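P-nitrophenyl phosphatase (Pho2) (Archaeoglobus fulgidus, PDB 3QGM) probably hydrolyses phosphate esters as a metal-dependent phosphatase of the haloacid dehalogenase superfamily, and binds a calcium ion. Local coordinates at residues Glu72-Val75 with Ala76-Thr80; Arg127-Phe131 with Glu132-Lys136. All coordinates share one frame; numbering follows the deposited sequence. Where two conformers were deposited one is given.

Interaction 1 of 2, residues Glu72-Val75 with Ala76-Thr80; sequences EILV and ATYAT
Leu74, Val75 and Tyr78 form the apolar centre of this turn from strand into helix. The methyl CD1 of Leu74 arrives at the edge of the Tyr78 ring, in the ring plane, 3.9 Å from CD2 of Tyr78, and the two side chains cross at about a right angle. The same methyl lies 4.1 Å from CB of Ala79, so one branch of the leucine bridges two consecutive residues of the first helical turn. CG of Leu74 stands anti to the backbone N (chi1 -169°), which brings CD1 toward the helix; the methyl of Ala79 is small enough to lie directly against CD1. Residues of helix 190-200, among them Ile192 and Ala196, also pack on Leu74.

Val75, beta-branched as befits the end of a strand, packs differently. Its CG1 sits between its own N and carbonyl carbon (chi1 64°) and lies 4.0 Å from CB of Tyr78. The same CG1 approaches OG1 of Thr77 at 3.4 Å; that hydroxyl is engaged in a hydrogen bond with the backbone oxygen of Arg52. The Tyr78 ring makes a cation-pi contact with Arg54.

The polar edge is mostly backbone, joined by the Thr80 hydroxyl. Ala79 N donates to Val75 O over 2.8 Å and starts the helical pattern. One residue on, Ala76 O accepts both Thr80 N and Thr80 OG1, the latter at 2.8 Å, the two donors coming from opposite faces of its plane. The axis of strand 73-75 makes 82° with that of segment 76-80, with Val75 as N-cap residue. This is a direct strand-to-helix turn at the margin of the parallel, Rossmann-like sheet of a HAD hydrolase core, whose calcium lies about 12 Å from the Val75 side chain.

Interaction 2 of 2, residues Arg127-Phe131 with Glu132-Lys136; sequences RKINF and ELMTK
Asn130 reaches forward over the start of helix 131-143 to meet Leu133. From CB its CG turns between the backbone N and the carbonyl carbon (chi1 65°), a torsion that points OD1 at the N-H of Leu133. At the tip, OD1 accepts from Leu133 N at 2.8 Å, with an N-H...O angle of 170°, and also touches CB of Leu133 at 3.4 Å. The short amide of asparagine suits this place, offering an acceptor to an amide with no preceding turn to bond to. A leucine in place of Asn130 would probably leave Leu133 N without its capping acceptor and fray the helix start. Behind the cap, CD1 of Ile129 packs 4.0 Å from CG of Leu133, while its CG1 lies 4.3 Å from CE of Met134, a selenomethionine. Phe131 O is gripped by Thr135 N at 2.8 Å and by Thr135 OG1 at 3.0 Å, the hydroxyl lying above the carbonyl plane and over one face of the Phe131 ring. Phe131 also packs on Arg127 of the second subunit. The whole is an asparagine N-cap with a hydrophobic staple, Ile129 to Met134, opening a helix at the subunit interface.

From the N terminus, the chain builds strands 10-14 and 42-47 of the six-stranded parallel sheet before interaction 1, where strand 73-75, at the sheet's margin, turns into helix 76-87. The chain then enters the second, five-stranded sheet through strands 92-95, 111-112 and 120-123. Interaction 2 follows in the loop beyond strand 120-123 and starts helix 131-143, which leads on to strand 146-149. The two contacts lie in series, neither nesting nor crossing, and each closes just a short local turn. Their centres are 24 Å apart. Interaction 1 lies where the chain first leaves the metal-binding sheet, and interaction 2 belongs to the other sheet's domain, beside the second subunit.

Interaction 1 of 2, residues Glu72-Val75 with Ala76-Thr80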
loop_
_atom_site.group_PDB
_atom_site.type_symbol
_atom_site.label_atom_id
_atom_site.label_comp_id
_atom_site.label_asym_id
_atom_site.label_seq_id
_atom_site.Cartn_x
_atom_site.Cartn_y
_atom_site.Cartn_z
ATOM N N GLU A 72 22.039 -26.355 -2.516
ATOM C CA GLU A 72 22.848 -25.151 -2.556
ATOM C C GLU A 72 22.050 -23.880 -2.940
ATOM O O GLU A 72 22.672 -22.834 -3.079
ATOM C CB GLU A 72 23.978 -25.309 -3.591
ATOM C CG GLU A 72 25.060 -26.294 -3.228
ATOM C CD GLU A 72 26.067 -26.451 -4.364
ATOM O OE1 GLU A 72 25.730 -27.103 -5.377
ATOM O OE2 GLU A 72 27.177 -25.900 -4.264
ATOM N N ILE A 73 20.731 -23.983 -3.152
ATOM C CA ILE A 73 19.868 -22.859 -3.579
ATOM C C ILE A 73 18.801 -22.630 -2.519
ATOM O O ILE A 73 18.055 -23.557 -2.208
ATOM C CB ILE A 73 19.039 -23.145 -4.892
ATOM C CG1 ILE A 73 19.880 -23.670 -6.060
ATOM C CG2 ILE A 73 18.328 -21.884 -5.339
ATOM C CD1 ILE A 73 20.712 -22.641 -6.677
ATOM N N LEU A 74 18.728 -21.422 -1.967
ATOM C CA LEU A 74 17.693 -21.064 -1.021
ATOM C C LEU A 74 17.002 -19.814 -1.540
ATOM O O LEU A 74 17.567 -18.694 -1.458
ATOM C CB LEU A 74 18.282 -20.831 0.386
ATOM C CG LEU A 74 17.317 -20.686 1.590
ATOM C CD1 LEU A 74 16.385 -21.903 1.773
ATOM C CD2 LEU A 74 18.103 -20.440 2.822
ATOM N N VAL A 75 15.790 -19.993 -2.068
ATOM C CA VAL A 75 15.018 -18.881 -2.611
ATOM C C VAL A 75 13.766 -18.674 -1.741
ATOM O O VAL A 75 13.281 -19.602 -1.081
ATOM C CB VAL A 75 14.688 -19.102 -4.114
ATOM C CG1 VAL A 75 13.759 -20.364 -4.327
ATOM C CG2 VAL A 75 14.126 -17.785 -4.746
ATOM N N ALA A 76 13.317 -17.421 -1.687
ATOM C CA ALA A 76 12.325 -17.016 -0.729
ATOM C C ALA A 76 11.042 -17.796 -0.918
ATOM O O ALA A 76 10.356 -18.052 0.033
ATOM C CB ALA A 76 12.055 -15.459 -0.829
ATOM N N THR A 77 10.704 -18.161 -2.144
ATOM C CA THR A 77 9.466 -18.897 -2.366
ATOM C C THR A 77 9.544 -20.250 -1.633
ATOM O O THR A 77 8.669 -20.616 -0.818
ATOM C CB THR A 77 9.220 -19.164 -3.856
ATOM O OG1 THR A 77 10.380 -19.776 -4.429
ATOM C CG2 THR A 77 8.855 -17.824 -4.637
ATOM N N TYR A 78 10.646 -20.956 -1.866
ATOM C CA TYR A 78 10.867 -22.260 -1.164
ATOM C C TYR A 78 11.019 -22.065 0.362
ATOM O O TYR A 78 10.486 -22.861 1.169
ATOM C CB TYR A 78 12.099 -22.933 -1.780
ATOM C CG TYR A 78 12.676 -24.128 -1.072
ATOM C CD1 TYR A 78 12.251 -25.395 -1.409
ATOM C CD2 TYR A 78 13.667 -24.000 -0.083
ATOM C CE1 TYR A 78 12.769 -26.529 -0.815
ATOM C CE2 TYR A 78 14.202 -25.169 0.577
ATOM C CZ TYR A 78 13.726 -26.421 0.176
ATOM O OH TYR A 78 14.174 -27.612 0.707
ATOM N N ALA A 79 11.747 -21.013 0.776
ATOM C CA ALA A 79 12.061 -20.865 2.181
ATOM C C ALA A 79 10.726 -20.663 2.876
ATOM O O ALA A 79 10.481 -21.223 3.954
ATOM C CB ALA A 79 13.052 -19.669 2.451
ATOM N N THR A 80 9.843 -19.888 2.239
ATOM C CA THR A 80 8.612 -19.480 2.884
ATOM C C THR A 80 7.693 -20.680 3.070
ATOM O O THR A 80 7.095 -20.856 4.151
ATOM C CB THR A 80 7.887 -18.385 2.063
ATOM O OG1 THR A 80 8.676 -17.185 2.084
ATOM C CG2 THR A 80 6.477 -18.141 2.626
#

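Interaction 2 of 2, residues Arg127-Phe131 with Glu132-Lys136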
loop_
_atom_site.group_PDB
_atom_site.type_symbol
_atom_site.label_atom_id
_atom_site.label_comp_id
_atom_site.label_asym_id
_atom_site.label_seq_id
_atom_site.Cartn_x
_atom_site.Cartn_y
_atom_site.Cartn_z
ATOM N N ARG A 127 2.490 -9.736 -10.406
ATOM C CA ARG A 127 2.363 -8.847 -11.537
ATOM C C ARG A 127 0.890 -8.779 -11.988
ATOM O O ARG A 127 0.491 -7.890 -12.694
ATOM C CB ARG A 127 3.285 -9.363 -12.675
ATOM C CG ARG A 127 3.686 -8.325 -13.718
ATOM C CD ARG A 127 4.726 -8.904 -14.701
ATOM N NE ARG A 127 4.260 -10.126 -15.353
ATOM C CZ ARG A 127 3.366 -10.174 -16.337
ATOM N NH1 ARG A 127 2.805 -9.055 -16.804
ATOM N NH2 ARG A 127 3.017 -11.358 -16.847
ATOM N N LYS A 128 0.083 -9.738 -11.541
ATOM C CA LYS A 128 -1.338 -9.793 -11.820
ATOM C C LYS A 128 -2.177 -9.316 -10.626
ATOM O O LYS A 128 -3.386 -9.600 -10.547
ATOM C CB LYS A 128 -1.734 -11.203 -12.257
ATOM C CG LYS A 128 -1.287 -11.534 -13.670
ATOM C CD LYS A 128 -1.786 -12.949 -14.154
ATOM C CE LYS A 128 -1.489 -13.214 -15.686
ATOM N NZ LYS A 128 -0.358 -14.196 -15.959
ATOM N N ILE A 129 -1.543 -8.568 -9.714
ATOM C CA ILE A 129 -2.258 -8.059 -8.552
ATOM C C ILE A 129 -3.411 -7.182 -9.046
ATOM O O ILE A 129 -3.291 -6.422 -10.024
ATOM C CB ILE A 129 -1.294 -7.289 -7.550
ATOM C CG1 ILE A 129 -1.984 -6.988 -6.219
ATOM C CG2 ILE A 129 -0.815 -6.005 -8.112
ATOM C CD1 ILE A 129 -2.262 -8.171 -5.393
ATOM N N ASN A 130 -4.537 -7.292 -8.378
ATOM C CA ASN A 130 -5.723 -6.514 -8.758
ATOM C C ASN A 130 -6.613 -6.243 -7.562
ATOM O O ASN A 130 -6.294 -6.673 -6.447
ATOM C CB ASN A 130 -6.493 -7.209 -9.896
ATOM C CG ASN A 130 -7.079 -8.553 -9.497
ATOM O OD1 ASN A 130 -7.151 -8.908 -8.327
ATOM N ND2 ASN A 130 -7.483 -9.326 -10.507
ATOM N N PHE A 131 -7.715 -5.541 -7.762
ATOM C CA PHE A 131 -8.568 -5.159 -6.627
ATOM C C PHE A 131 -9.124 -6.383 -5.886
ATOM O O PHE A 131 -9.143 -6.438 -4.637
ATOM C CB PHE A 131 -9.700 -4.277 -7.113
ATOM C CG PHE A 131 -10.428 -3.535 -6.022
ATOM C CD1 PHE A 131 -9.850 -2.424 -5.408
ATOM C CD2 PHE A 131 -11.702 -3.887 -5.678
ATOM C CE1 PHE A 131 -10.556 -1.682 -4.428
ATOM C CE2 PHE A 131 -12.390 -3.185 -4.711
ATOM C CZ PHE A 131 -11.810 -2.063 -4.085
ATOM N N GLU A 132 -9.547 -7.386 -6.644
ATOM C CA GLU A 132 -10.149 -8.582 -6.045
ATOM C C GLU A 132 -9.124 -9.276 -5.178
ATOM O O GLU A 132 -9.414 -9.615 -4.032
ATOM C CB GLU A 132 -10.702 -9.554 -7.109
ATOM C CG GLU A 132 -10.876 -11.003 -6.569
ATOM C CD GLU A 132 -11.701 -11.935 -7.481
ATOM O OE1 GLU A 132 -11.399 -12.046 -8.696
ATOM O OE2 GLU A 132 -12.656 -12.553 -6.946
ATOM N N LEU A 133 -7.910 -9.472 -5.692
ATOM C CA LEU A 133 -6.884 -10.131 -4.881
ATOM C C LEU A 133 -6.509 -9.283 -3.640
ATOM O O LEU A 133 -6.296 -9.841 -2.539
ATOM C CB LEU A 133 -5.661 -10.429 -5.737
ATOM C CG LEU A 133 -4.626 -11.401 -5.241
ATOM C CD1 LEU A 133 -5.275 -12.644 -4.591
ATOM C CD2 LEU A 133 -3.774 -11.787 -6.458
HETATM N N MSE A 134 -6.480 -7.955 -3.770
HETATM C CA MSE A 134 -6.192 -7.127 -2.597
HETATM C C MSE A 134 -7.330 -7.178 -1.581
HETATM O O MSE A 134 -7.086 -7.130 -0.385
HETATM C CB MSE A 134 -5.870 -5.687 -2.968
HETATM C CG MSE A 134 -5.441 -4.880 -1.754
HETATM SE SE MSE A 134 -3.621 -5.265 -1.234
HETATM C CE MSE A 134 -2.790 -4.441 -2.786
ATOM N N THR A 135 -8.566 -7.278 -2.050
ATOM C CA THR A 135 -9.712 -7.441 -1.171
ATOM C C THR A 135 -9.552 -8.717 -0.372
ATOM O O THR A 135 -9.786 -8.727 0.843
ATOM C CB THR A 135 -11.034 -7.475 -1.960
ATOM O OG1 THR A 135 -11.248 -6.209 -2.565
ATOM C CG2 THR A 135 -12.227 -7.778 -1.116
ATOM N N LYS A 136 -9.175 -9.787 -1.044
ATOM C CA LYS A 136 -9.031 -11.073 -0.347
ATOM C C LYS A 136 -7.962 -11.029 0.739
ATOM O O LYS A 136 -8.163 -11.549 1.818
ATOM C CB LYS A 136 -8.755 -12.206 -1.328
ATOM C CG LYS A 136 -9.910 -12.475 -2.341
ATOM C CD LYS A 136 -9.638 -13.759 -3.098
ATOM C CE LYS A 136 -10.877 -14.300 -3.821
ATOM N NZ LYS A 136 -10.719 -14.162 -5.284
#